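Local coordinates for protein alpha,alpha-trehalose-phosphate synthase (UDP-forming) (Burkholderia xenovorans, PDB 5V0T) that belongs to glycosyltransferase family 20 of the GT-B clan and is modelled here with uridine-5'-diphosphate and 6-O-phosphono-alpha-D-glucopyranose bound, at residues L271-D276 against S357-L362; E286-F291 against I347-K352; E292-L295 against A300-N303. All blocks are in the same frame, centred on the assembly; numbering follows the deposited sequence.

How the interactions relate
All three contacts belong to the half of the GT-B fold built on the parallel sheet that contains strands 270-275, 305-310 and 347-350. Interaction 1 sets strand 270-275 against helix 356-363 on one face; interaction 2 sets helix 284-297, which covers the other face, against edge strand 347-350. Their centres lie about 13 Å apart, and the D276–R287 salt bridge joins them directly. Interaction 3 lies at the far end of helix 284-297. Its centre is about 14 Å from that of interaction 2 and about 21 Å from that of interaction 1. In sequence, interaction 1 encloses interaction 2, which encloses interaction 3. In space the series leads from the UDP pocket out toward the periphery.

Interaction 1 (L271-D276 against S357-L362); sequences LIMSVD and SVLAAL. With UDP (uridine-5'-diphosphate), chain I.
M273 carries the largest share of this contact, sending its side chain from strand 271-275 onto helix 357-362. Its CG is anti to the backbone N (chi1 -179°) and the rest is extended, a straight chain that carries CE across to the helix. M273 CE sits 3.5 Å from CB of L362, while M273 SD rests 3.8 Å from the same CB. The two side chains cross at about a right angle, the thioether coming nearest the CB of L362. M273 CE also comes close to L359, 4.2 Å from its CD2, so the methionine end fits beside two leucines on the same side of the helix.

L359 meets V275 differently, methyl against methyl, each side chain reaching toward the other tip to tip. Both branches take part: CD1 of L359 is 3.7 Å from CG1 of V275, and CD2 of L359 is 3.8 Å from CG2 of V275. CG1 of V275 and CD1 of L359, which touch each other, also touch the nucleotide. CG1 of V275 lies 3.4 Å from C5 of UDP, and CD1 of L359 is 3.5 Å from N3 of UDP, so that two aliphatic side chains border the uracil. UDP is held by polar partners as well, among them the backbone N of Y354.

No hydrogen bond links the segments; the contact is entirely apolar and buried. On the other face of the strand, I272 and S274 pack against helix 284-297, while V259 of helix 257-266 backs L362. A parallel strand in the interior of the sheet, covered by helices on both faces and ending at the nucleotide, is the Rossmann-like arrangement of a GT-B nucleotide-binding domain, and V275 and L359 form part of its UDP pocket.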
loop_
_atom_site.group_PDB
_atom_site.type_symbol
_atom_site.label_atom_id
_atom_site.label_comp_id
_atom_site.label_asym_id
_atom_site.label_seq_id
_atom_site.Cartn_x
_atom_site.Cartn_y
_atom_site.Cartn_z
ATOM N N LEU A 271 8.828 -22.966 -5.054
ATOM C CA LEU A 271 9.133 -21.541 -5.044
ATOM C C LEU A 271 8.291 -20.829 -4.000
ATOM O O LEU A 271 7.059 -20.874 -4.053
ATOM C CB LEU A 271 8.893 -20.921 -6.422
ATOM C CG LEU A 271 9.104 -19.413 -6.529
ATOM C CD1 LEU A 271 10.561 -19.047 -6.193
ATOM C CD2 LEU A 271 8.743 -18.957 -7.934
ATOM N N ILE A 272 8.960 -20.182 -3.057
ATOM C CA ILE A 272 8.348 -19.170 -2.203
ATOM C C ILE A 272 8.652 -17.809 -2.819
ATOM O O ILE A 272 9.811 -17.493 -3.111
ATOM C CB ILE A 272 8.890 -19.262 -0.767
ATOM C CG1 ILE A 272 8.662 -20.669 -0.191
ATOM C CG2 ILE A 272 8.284 -18.162 0.118
ATOM C CD1 ILE A 272 9.449 -20.938 1.105
ATOM N N MET A 273 7.620 -16.988 -3.014
ATOM C CA MET A 273 7.812 -15.704 -3.678
ATOM C C MET A 273 7.286 -14.548 -2.837
ATOM O O MET A 273 6.198 -14.623 -2.263
ATOM C CB MET A 273 7.138 -15.697 -5.054
ATOM C CG MET A 273 7.334 -14.370 -5.824
ATOM S SD MET A 273 6.814 -14.608 -7.519
ATOM C CE MET A 273 7.026 -12.930 -8.158
ATOM N N SER A 274 8.063 -13.469 -2.785
ATOM C CA SER A 274 7.670 -12.219 -2.154
ATOM C C SER A 274 7.987 -11.059 -3.089
ATOM O O SER A 274 8.968 -11.099 -3.842
ATOM C CB SER A 274 8.407 -11.995 -0.819
ATOM O OG SER A 274 8.036 -12.951 0.176
ATOM N N VAL A 275 7.164 -10.012 -3.011
ATOM C CA VAL A 275 7.358 -8.770 -3.763
ATOM C C VAL A 275 7.007 -7.623 -2.830
ATOM O O VAL A 275 5.848 -7.504 -2.419
ATOM C CB VAL A 275 6.474 -8.682 -5.018
ATOM C CG1 VAL A 275 6.724 -7.355 -5.710
ATOM C CG2 VAL A 275 6.720 -9.852 -5.976
ATOM N N ASP A 276 7.990 -6.778 -2.504
ATOM C CA ASP A 276 7.817 -5.703 -1.525
ATOM C C ASP A 276 8.766 -4.568 -1.858
ATOM O O ASP A 276 9.961 -4.817 -2.000
ATOM C CB ASP A 276 8.157 -6.154 -0.090
ATOM C CG ASP A 276 7.415 -7.391 0.354
ATOM O OD1 ASP A 276 7.746 -8.496 -0.131
ATOM O OD2 ASP A 276 6.532 -7.261 1.238
ATOM N N SER A 357 2.912 -6.980 -14.989
ATOM C CA SER A 357 2.525 -8.127 -15.803
ATOM C C SER A 357 3.492 -9.299 -15.631
ATOM O O SER A 357 3.083 -10.465 -15.702
ATOM C CB SER A 357 2.457 -7.717 -17.269
ATOM O OG SER A 357 3.745 -7.329 -17.711
ATOM N N VAL A 358 4.785 -9.017 -15.448
ATOM C CA VAL A 358 5.740 -10.096 -15.198
ATOM C C VAL A 358 5.525 -10.678 -13.799
ATOM O O VAL A 358 5.569 -11.903 -13.605
ATOM C CB VAL A 358 7.186 -9.592 -15.399
ATOM C CG1 VAL A 358 8.223 -10.648 -14.949
ATOM C CG2 VAL A 358 7.417 -9.196 -16.854
ATOM N N LEU A 359 5.279 -9.817 -12.803
ATOM C CA LEU A 359 5.058 -10.316 -11.445
ATOM C C LEU A 359 3.840 -11.235 -11.384
ATOM O O LEU A 359 3.853 -12.254 -10.685
ATOM C CB LEU A 359 4.879 -9.151 -10.468
ATOM C CG LEU A 359 6.075 -8.225 -10.220
ATOM C CD1 LEU A 359 5.672 -7.101 -9.286
ATOM C CD2 LEU A 359 7.270 -9.000 -9.670
ATOM N N ALA A 360 2.770 -10.874 -12.094
ATOM C CA ALA A 360 1.581 -11.713 -12.124
ATOM C C ALA A 360 1.893 -13.084 -12.708
ATOM O O ALA A 360 1.454 -14.106 -12.171
ATOM C CB ALA A 360 0.472 -11.024 -12.925
ATOM N N ALA A 361 2.635 -13.126 -13.821
ATOM C CA ALA A 361 3.006 -14.405 -14.421
ATOM C C ALA A 361 3.821 -15.250 -13.455
ATOM O O ALA A 361 3.603 -16.461 -13.353
ATOM C CB ALA A 361 3.784 -14.180 -15.724
ATOM N N LEU A 362 4.749 -14.622 -12.716
ATOM C CA LEU A 362 5.585 -15.353 -11.762
ATOM C C LEU A 362 4.788 -15.798 -10.540
ATOM O O LEU A 362 4.998 -16.905 -10.027
ATOM C CB LEU A 362 6.772 -14.488 -11.330
ATOM C CG LEU A 362 7.789 -14.191 -12.443
ATOM C CD1 LEU A 362 8.817 -13.184 -11.971
ATOM C CD2 LEU A 362 8.466 -15.472 -12.885
HETATM N N1 UDP I . 4.724 -3.572 -7.919
HETATM C C2 UDP I . 5.154 -3.411 -9.227
HETATM N N3 UDP I . 6.475 -3.681 -9.442
HETATM C C4 UDP I . 7.397 -4.095 -8.506
HETATM C C5 UDP I . 6.879 -4.247 -7.172
HETATM C C6 UDP I . 5.583 -3.997 -6.931
HETATM O O2 UDP I . 4.419 -3.040 -10.126
HETATM O O4 UDP I . 8.563 -4.306 -8.860
HETATM C "C1'" UDP I . 3.311 -3.303 -7.635
HETATM C "C2'" UDP I . 2.552 -4.520 -7.113
HETATM O "O2'" UDP I . 2.098 -5.307 -8.201
HETATM C "C3'" UDP I . 1.412 -3.844 -6.348
HETATM C "C4'" UDP I . 2.087 -2.589 -5.781
HETATM O "O4'" UDP I . 3.241 -2.338 -6.612
HETATM O "O3'" UDP I . 0.331 -3.460 -7.192
HETATM C "C5'" UDP I . 2.511 -2.678 -4.339
HETATM O "O5'" UDP I . 1.353 -2.384 -3.534
HETATM P PA UDP I . 1.212 -2.942 -2.060
HETATM O O1A UDP I . 1.555 -4.416 -1.998
HETATM O O2A UDP I . -0.145 -2.572 -1.589
HETATM O O3A UDP I . 2.321 -2.195 -1.218
HETATM P PB UDP I . 2.910 -0.724 -1.190
HETATM O O1B UDP I . 1.717 0.155 -1.577
HETATM O O2B UDP I . 3.241 -0.520 0.303
HETATM O O3B UDP I . 4.080 -0.583 -2.091
#

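Interaction 2 (E286-F291 against I347-K352). With OXD (oxalic acid), chain O.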
loop_
_atom_site.group_PDB
_atom_site.type_symbol
_atom_site.label_atom_id
_atom_site.label_comp_id
_atom_site.label_asym_id
_atom_site.label_seq_id
_atom_site.Cartn_x
_atom_site.Cartn_y
_atom_site.Cartn_z
ATOM N N GLU A 286 12.321 -10.214 9.488
ATOM C CA GLU A 286 11.625 -11.320 10.147
ATOM C C GLU A 286 11.260 -12.397 9.138
ATOM O O GLU A 286 11.338 -13.596 9.434
ATOM C CB GLU A 286 10.356 -10.822 10.850
ATOM C CG GLU A 286 10.602 -9.899 12.058
ATOM C CD GLU A 286 10.859 -8.453 11.666
ATOM O OE1 GLU A 286 10.914 -8.146 10.458
ATOM O OE2 GLU A 286 10.990 -7.608 12.575
ATOM N N ARG A 287 10.846 -11.976 7.950
ATOM C CA ARG A 287 10.496 -12.895 6.874
ATOM C C ARG A 287 11.681 -13.776 6.481
ATOM O O ARG A 287 11.541 -14.996 6.305
ATOM C CB ARG A 287 10.013 -12.070 5.685
ATOM C CG ARG A 287 9.554 -12.864 4.543
ATOM C CD ARG A 287 9.017 -12.019 3.446
ATOM N NE ARG A 287 8.050 -11.011 3.882
ATOM C CZ ARG A 287 7.544 -10.121 3.045
ATOM N NH1 ARG A 287 7.940 -10.169 1.785
ATOM N NH2 ARG A 287 6.673 -9.187 3.451
ATOM N N PHE A 288 12.858 -13.167 6.321
ATOM C CA PHE A 288 14.057 -13.944 6.001
ATOM C C PHE A 288 14.413 -14.888 7.147
ATOM O O PHE A 288 14.789 -16.041 6.915
ATOM C CB PHE A 288 15.240 -13.015 5.694
ATOM C CG PHE A 288 15.237 -12.420 4.287
ATOM C CD1 PHE A 288 14.051 -12.137 3.620
ATOM C CD2 PHE A 288 16.442 -12.133 3.652
ATOM C CE1 PHE A 288 14.056 -11.573 2.339
ATOM C CE2 PHE A 288 16.468 -11.570 2.371
ATOM C CZ PHE A 288 15.261 -11.290 1.714
ATOM N N ARG A 289 14.305 -14.413 8.389
ATOM C CA ARG A 289 14.640 -15.250 9.539
ATOM C C ARG A 289 13.718 -16.459 9.663
ATOM O O ARG A 289 14.153 -17.521 10.128
ATOM C CB ARG A 289 14.615 -14.408 10.822
ATOM C CG ARG A 289 15.754 -13.400 10.841
ATOM C CD ARG A 289 15.839 -12.544 12.098
ATOM N NE ARG A 289 17.021 -11.693 11.981
ATOM C CZ ARG A 289 17.416 -10.805 12.884
ATOM N NH1 ARG A 289 16.732 -10.637 14.005
ATOM N NH2 ARG A 289 18.505 -10.085 12.655
ATOM N N ALA A 290 12.453 -16.330 9.268
ATOM C CA ALA A 290 11.568 -17.489 9.351
ATOM C C ALA A 290 11.845 -18.492 8.235
ATOM O O ALA A 290 11.670 -19.697 8.441
ATOM C CB ALA A 290 10.110 -17.031 9.320
ATOM N N PHE A 291 12.280 -18.024 7.058
ATOM C CA PHE A 291 12.753 -18.956 6.040
ATOM C C PHE A 291 14.020 -19.658 6.506
ATOM O O PHE A 291 14.182 -20.862 6.293
ATOM C CB PHE A 291 12.996 -18.230 4.705
ATOM C CG PHE A 291 13.500 -19.146 3.590
ATOM C CD1 PHE A 291 12.710 -20.184 3.112
ATOM C CD2 PHE A 291 14.772 -18.978 3.041
ATOM C CE1 PHE A 291 13.169 -21.027 2.098
ATOM C CE2 PHE A 291 15.236 -19.809 2.016
ATOM C CZ PHE A 291 14.429 -20.837 1.536
ATOM N N ILE A 347 18.100 -18.060 -0.977
ATOM C CA ILE A 347 17.359 -16.805 -1.145
ATOM C C ILE A 347 17.860 -16.100 -2.402
ATOM O O ILE A 347 19.058 -15.812 -2.531
ATOM C CB ILE A 347 17.483 -15.885 0.083
ATOM C CG1 ILE A 347 16.905 -16.582 1.330
ATOM C CG2 ILE A 347 16.769 -14.535 -0.183
ATOM C CD1 ILE A 347 17.039 -15.765 2.630
ATOM N N LEU A 348 16.940 -15.810 -3.318
ATOM C CA LEU A 348 17.215 -15.056 -4.540
ATOM C C LEU A 348 16.703 -13.644 -4.283
ATOM O O LEU A 348 15.499 -13.374 -4.377
ATOM C CB LEU A 348 16.536 -15.700 -5.751
ATOM C CG LEU A 348 16.803 -17.197 -5.896
ATOM C CD1 LEU A 348 15.890 -17.821 -6.950
ATOM C CD2 LEU A 348 18.273 -17.423 -6.249
ATOM N N TYR A 349 17.616 -12.758 -3.918
ATOM C CA TYR A 349 17.279 -11.403 -3.506
ATOM C C TYR A 349 17.591 -10.480 -4.675
ATOM O O TYR A 349 18.708 -10.504 -5.205
ATOM C CB TYR A 349 18.060 -11.016 -2.242
ATOM C CG TYR A 349 18.136 -9.521 -1.957
ATOM C CD1 TYR A 349 17.005 -8.801 -1.582
ATOM C CD2 TYR A 349 19.343 -8.841 -2.063
ATOM C CE1 TYR A 349 17.080 -7.426 -1.319
ATOM C CE2 TYR A 349 19.429 -7.472 -1.822
ATOM C CZ TYR A 349 18.296 -6.775 -1.433
ATOM O OH TYR A 349 18.377 -5.432 -1.188
ATOM N N ILE A 350 16.596 -9.711 -5.117
ATOM C CA ILE A 350 16.755 -8.869 -6.297
ATOM C C ILE A 350 16.237 -7.484 -5.942
ATOM O O ILE A 350 15.046 -7.321 -5.649
ATOM C CB ILE A 350 16.018 -9.429 -7.529
ATOM C CG1 ILE A 350 16.384 -10.894 -7.768
ATOM C CG2 ILE A 350 16.418 -8.648 -8.802
ATOM C CD1 ILE A 350 15.697 -11.472 -8.980
ATOM N N HIS A 351 17.125 -6.493 -5.975
ATOM C CA HIS A 351 16.816 -5.137 -5.527
ATOM C C HIS A 351 16.477 -4.259 -6.734
ATOM O O HIS A 351 17.159 -3.278 -7.039
ATOM C CB HIS A 351 17.995 -4.587 -4.709
ATOM C CG HIS A 351 17.732 -3.276 -4.026
ATOM N ND1 HIS A 351 16.622 -3.049 -3.242
ATOM C CD2 HIS A 351 18.446 -2.122 -4.013
ATOM C CE1 HIS A 351 16.670 -1.815 -2.761
ATOM N NE2 HIS A 351 17.759 -1.227 -3.225
ATOM N N LYS A 352 15.406 -4.647 -7.438
ATOM C CA LYS A 352 14.992 -4.012 -8.690
ATOM C C LYS A 352 13.477 -4.098 -8.855
ATOM O O LYS A 352 12.829 -4.995 -8.318
ATOM C CB LYS A 352 15.672 -4.664 -9.920
ATOM C CG LYS A 352 17.179 -4.425 -10.008
ATOM C CD LYS A 352 17.785 -5.018 -11.276
ATOM C CE LYS A 352 18.638 -6.250 -10.975
ATOM N NZ LYS A 352 19.346 -6.754 -12.195
HETATM C C1 OXD O . 15.921 -6.716 -14.008
HETATM C C2 OXD O . 14.653 -6.470 -14.689
HETATM O O3 OXD O . 16.995 -6.593 -14.636
HETATM O O4 OXD O . 14.556 -6.746 -15.904
HETATM O O5 OXD O . 15.897 -7.060 -12.811
HETATM O O6 OXD O . 13.695 -6.004 -14.034
#
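Helix 286-291, bearing F288 and F291, runs nearly antiparallel to strand 347-350 at 161°, their segment axes 11.6 Å apart, and I347 reaches across between them. The CG1 branch serves both phenylalanines, while CG2 meets F288. I347 CG1 lies 3.6 Å from CD2 of F291, the two side chains sliding past each other in opposite directions, while the terminal CD1 of I347 comes within 3.8 Å of CD2 of F288. I347 CG2 reaches further along that ring, 3.9 Å from CE2 of F288. With CG1 beside its backbone N (chi1 -61°) and CG2 beside the carbonyl carbon, I347 meets both phenylalanines at once.

Y349 adds a looser touch: its CD1 stands at the edge of the F288 ring, near the ring plane and 4.5 Å from CZ. The phenol OH bonds to E329. F307 of strand 305-310 meets both phenylalanine rings, edge-to-face with F291. Past the strand, K352 lays its aliphatic chain beside oxalic acid, CD 3.2 Å from O5, and NZ makes a weak hydrogen bond to O3.

A helix laid over parallel strands, its phenylalanines reaching the edge strand, is the layered alpha/beta architecture of a Rossmann-like domain.

Interaction 3 (E292-L295 against A300-N303); sequences ERLL and AQRN
R302 reaches back from the loop to take hold of the backbone carbonyl of L295, near the C-terminal end of helix 284-297. Two hydrogen bonds do this, both to the single atom L295 O. R302 NE donates to L295 O over 2.9 Å with an N-H...O angle of 152°, and R302 NH2 donates to that same oxygen over 3.0 Å at 142°. The guanidinium therefore grips side-on, with the oxygen at its edge and only 4° out of its plane. Neither nitrogen lies in the carbonyl plane of L295; both approach from the same face of it. The extended run of the arginine from CG to NE carries the group back to the helix. NH2 has a further, weak hydrogen bond to the O of E296, the next residue along.

Beside the bonds lie looser aliphatic contacts. L294 CD1 approaches CG of Q301 at 4.2 Å, and L295 CD2 lies 4.3 Å from CB of Q301, so the glutamine is met on its aliphatic part by two successive leucines. L295 CD2 is also 4.4 Å from CG of R302. Around these, W344 and F339 touch both L295 and R302, while A428 and L431 of helix 420-432 touch L294 and Q301 respectively.

Carbonyl oxygens in the last turn of a helix make up the negative end of its dipole, and many there have no amide further along to bond to. A cationic guanidinium bonded twice to L295 O probably gains from that polarity, and the pair of bonds fixes how the arginine is rotated, fastening the turn after the helix back onto it.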
loop_
_atom_site.group_PDB
_atom_site.type_symbol
_atom_site.label_atom_id
_atom_site.label_comp_id
_atom_site.label_asym_id
_atom_site.label_seq_id
_atom_site.Cartn_x
_atom_site.Cartn_y
_atom_site.Cartn_z
ATOM N N GLU A 292 14.932 -18.925 7.149
ATOM C CA GLU A 292 16.101 -19.571 7.738
ATOM C C GLU A 292 15.702 -20.602 8.797
ATOM O O GLU A 292 16.276 -21.703 8.855
ATOM C CB GLU A 292 17.028 -18.508 8.339
ATOM C CG GLU A 292 18.201 -19.054 9.151
ATOM C CD GLU A 292 19.020 -17.918 9.751
ATOM O OE1 GLU A 292 20.272 -17.971 9.706
ATOM O OE2 GLU A 292 18.394 -16.950 10.224
ATOM N N ARG A 293 14.742 -20.254 9.662
ATOM C CA ARG A 293 14.270 -21.198 10.677
ATOM C C ARG A 293 13.632 -22.428 10.027
ATOM O O ARG A 293 13.781 -23.552 10.523
ATOM C CB ARG A 293 13.280 -20.491 11.619
ATOM C CG ARG A 293 12.733 -21.330 12.777
ATOM C CD ARG A 293 13.793 -21.636 13.844
ATOM N NE ARG A 293 14.534 -20.447 14.258
ATOM C CZ ARG A 293 14.135 -19.580 15.187
ATOM N NH1 ARG A 293 12.977 -19.733 15.831
ATOM N NH2 ARG A 293 14.899 -18.540 15.468
ATOM N N LEU A 294 12.915 -22.236 8.912
ATOM C CA LEU A 294 12.400 -23.388 8.165
ATOM C C LEU A 294 13.527 -24.343 7.778
ATOM O O LEU A 294 13.437 -25.559 7.994
ATOM C CB LEU A 294 11.650 -22.911 6.917
ATOM C CG LEU A 294 11.185 -24.018 5.952
ATOM C CD1 LEU A 294 10.088 -24.868 6.606
ATOM C CD2 LEU A 294 10.721 -23.452 4.604
ATOM N N LEU A 295 14.608 -23.799 7.208
ATOM C CA LEU A 295 15.726 -24.628 6.780
ATOM C C LEU A 295 16.436 -25.278 7.964
ATOM O O LEU A 295 16.892 -26.426 7.860
ATOM C CB LEU A 295 16.697 -23.788 5.944
ATOM C CG LEU A 295 16.117 -23.184 4.655
ATOM C CD1 LEU A 295 17.167 -22.387 3.872
ATOM C CD2 LEU A 295 15.485 -24.275 3.758
ATOM N N ALA A 300 14.625 -31.891 5.090
ATOM C CA ALA A 300 14.045 -32.297 3.818
ATOM C C ALA A 300 13.750 -31.111 2.910
ATOM O O ALA A 300 13.650 -31.297 1.693
ATOM C CB ALA A 300 12.771 -33.114 4.046
ATOM N N GLN A 301 13.641 -29.898 3.458
ATOM C CA GLN A 301 13.399 -28.730 2.616
ATOM C C GLN A 301 14.666 -28.205 1.948
ATOM O O GLN A 301 14.569 -27.468 0.958
ATOM C CB GLN A 301 12.757 -27.597 3.427
ATOM C CG GLN A 301 11.306 -27.829 3.844
ATOM C CD GLN A 301 10.345 -27.934 2.668
ATOM O OE1 GLN A 301 10.663 -27.537 1.544
ATOM N NE2 GLN A 301 9.159 -28.477 2.923
ATOM N N ARG A 302 15.843 -28.559 2.461
ATOM C CA ARG A 302 17.084 -28.033 1.904
ATOM C C ARG A 302 17.282 -28.555 0.488
ATOM O O ARG A 302 17.040 -29.732 0.207
ATOM C CB ARG A 302 18.263 -28.407 2.798
ATOM C CG ARG A 302 18.172 -27.750 4.199
ATOM C CD ARG A 302 19.214 -28.316 5.143
ATOM N NE ARG A 302 18.865 -28.022 6.530
ATOM C CZ ARG A 302 19.555 -28.440 7.581
ATOM N NH1 ARG A 302 20.645 -29.178 7.409
ATOM N NH2 ARG A 302 19.150 -28.131 8.806
ATOM N N ASN A 303 17.679 -27.654 -0.414
ATOM C CA ASN A 303 17.849 -27.910 -1.843
ATOM C C ASN A 303 16.541 -28.305 -2.527
ATOM O O ASN A 303 16.558 -28.715 -3.691
ATOM C CB ASN A 303 18.935 -28.973 -2.111
ATOM C CG ASN A 303 19.818 -28.626 -3.309
ATOM O OD1 ASN A 303 19.413 -27.859 -4.184
ATOM N ND2 ASN A 303 21.029 -29.194 -3.357
#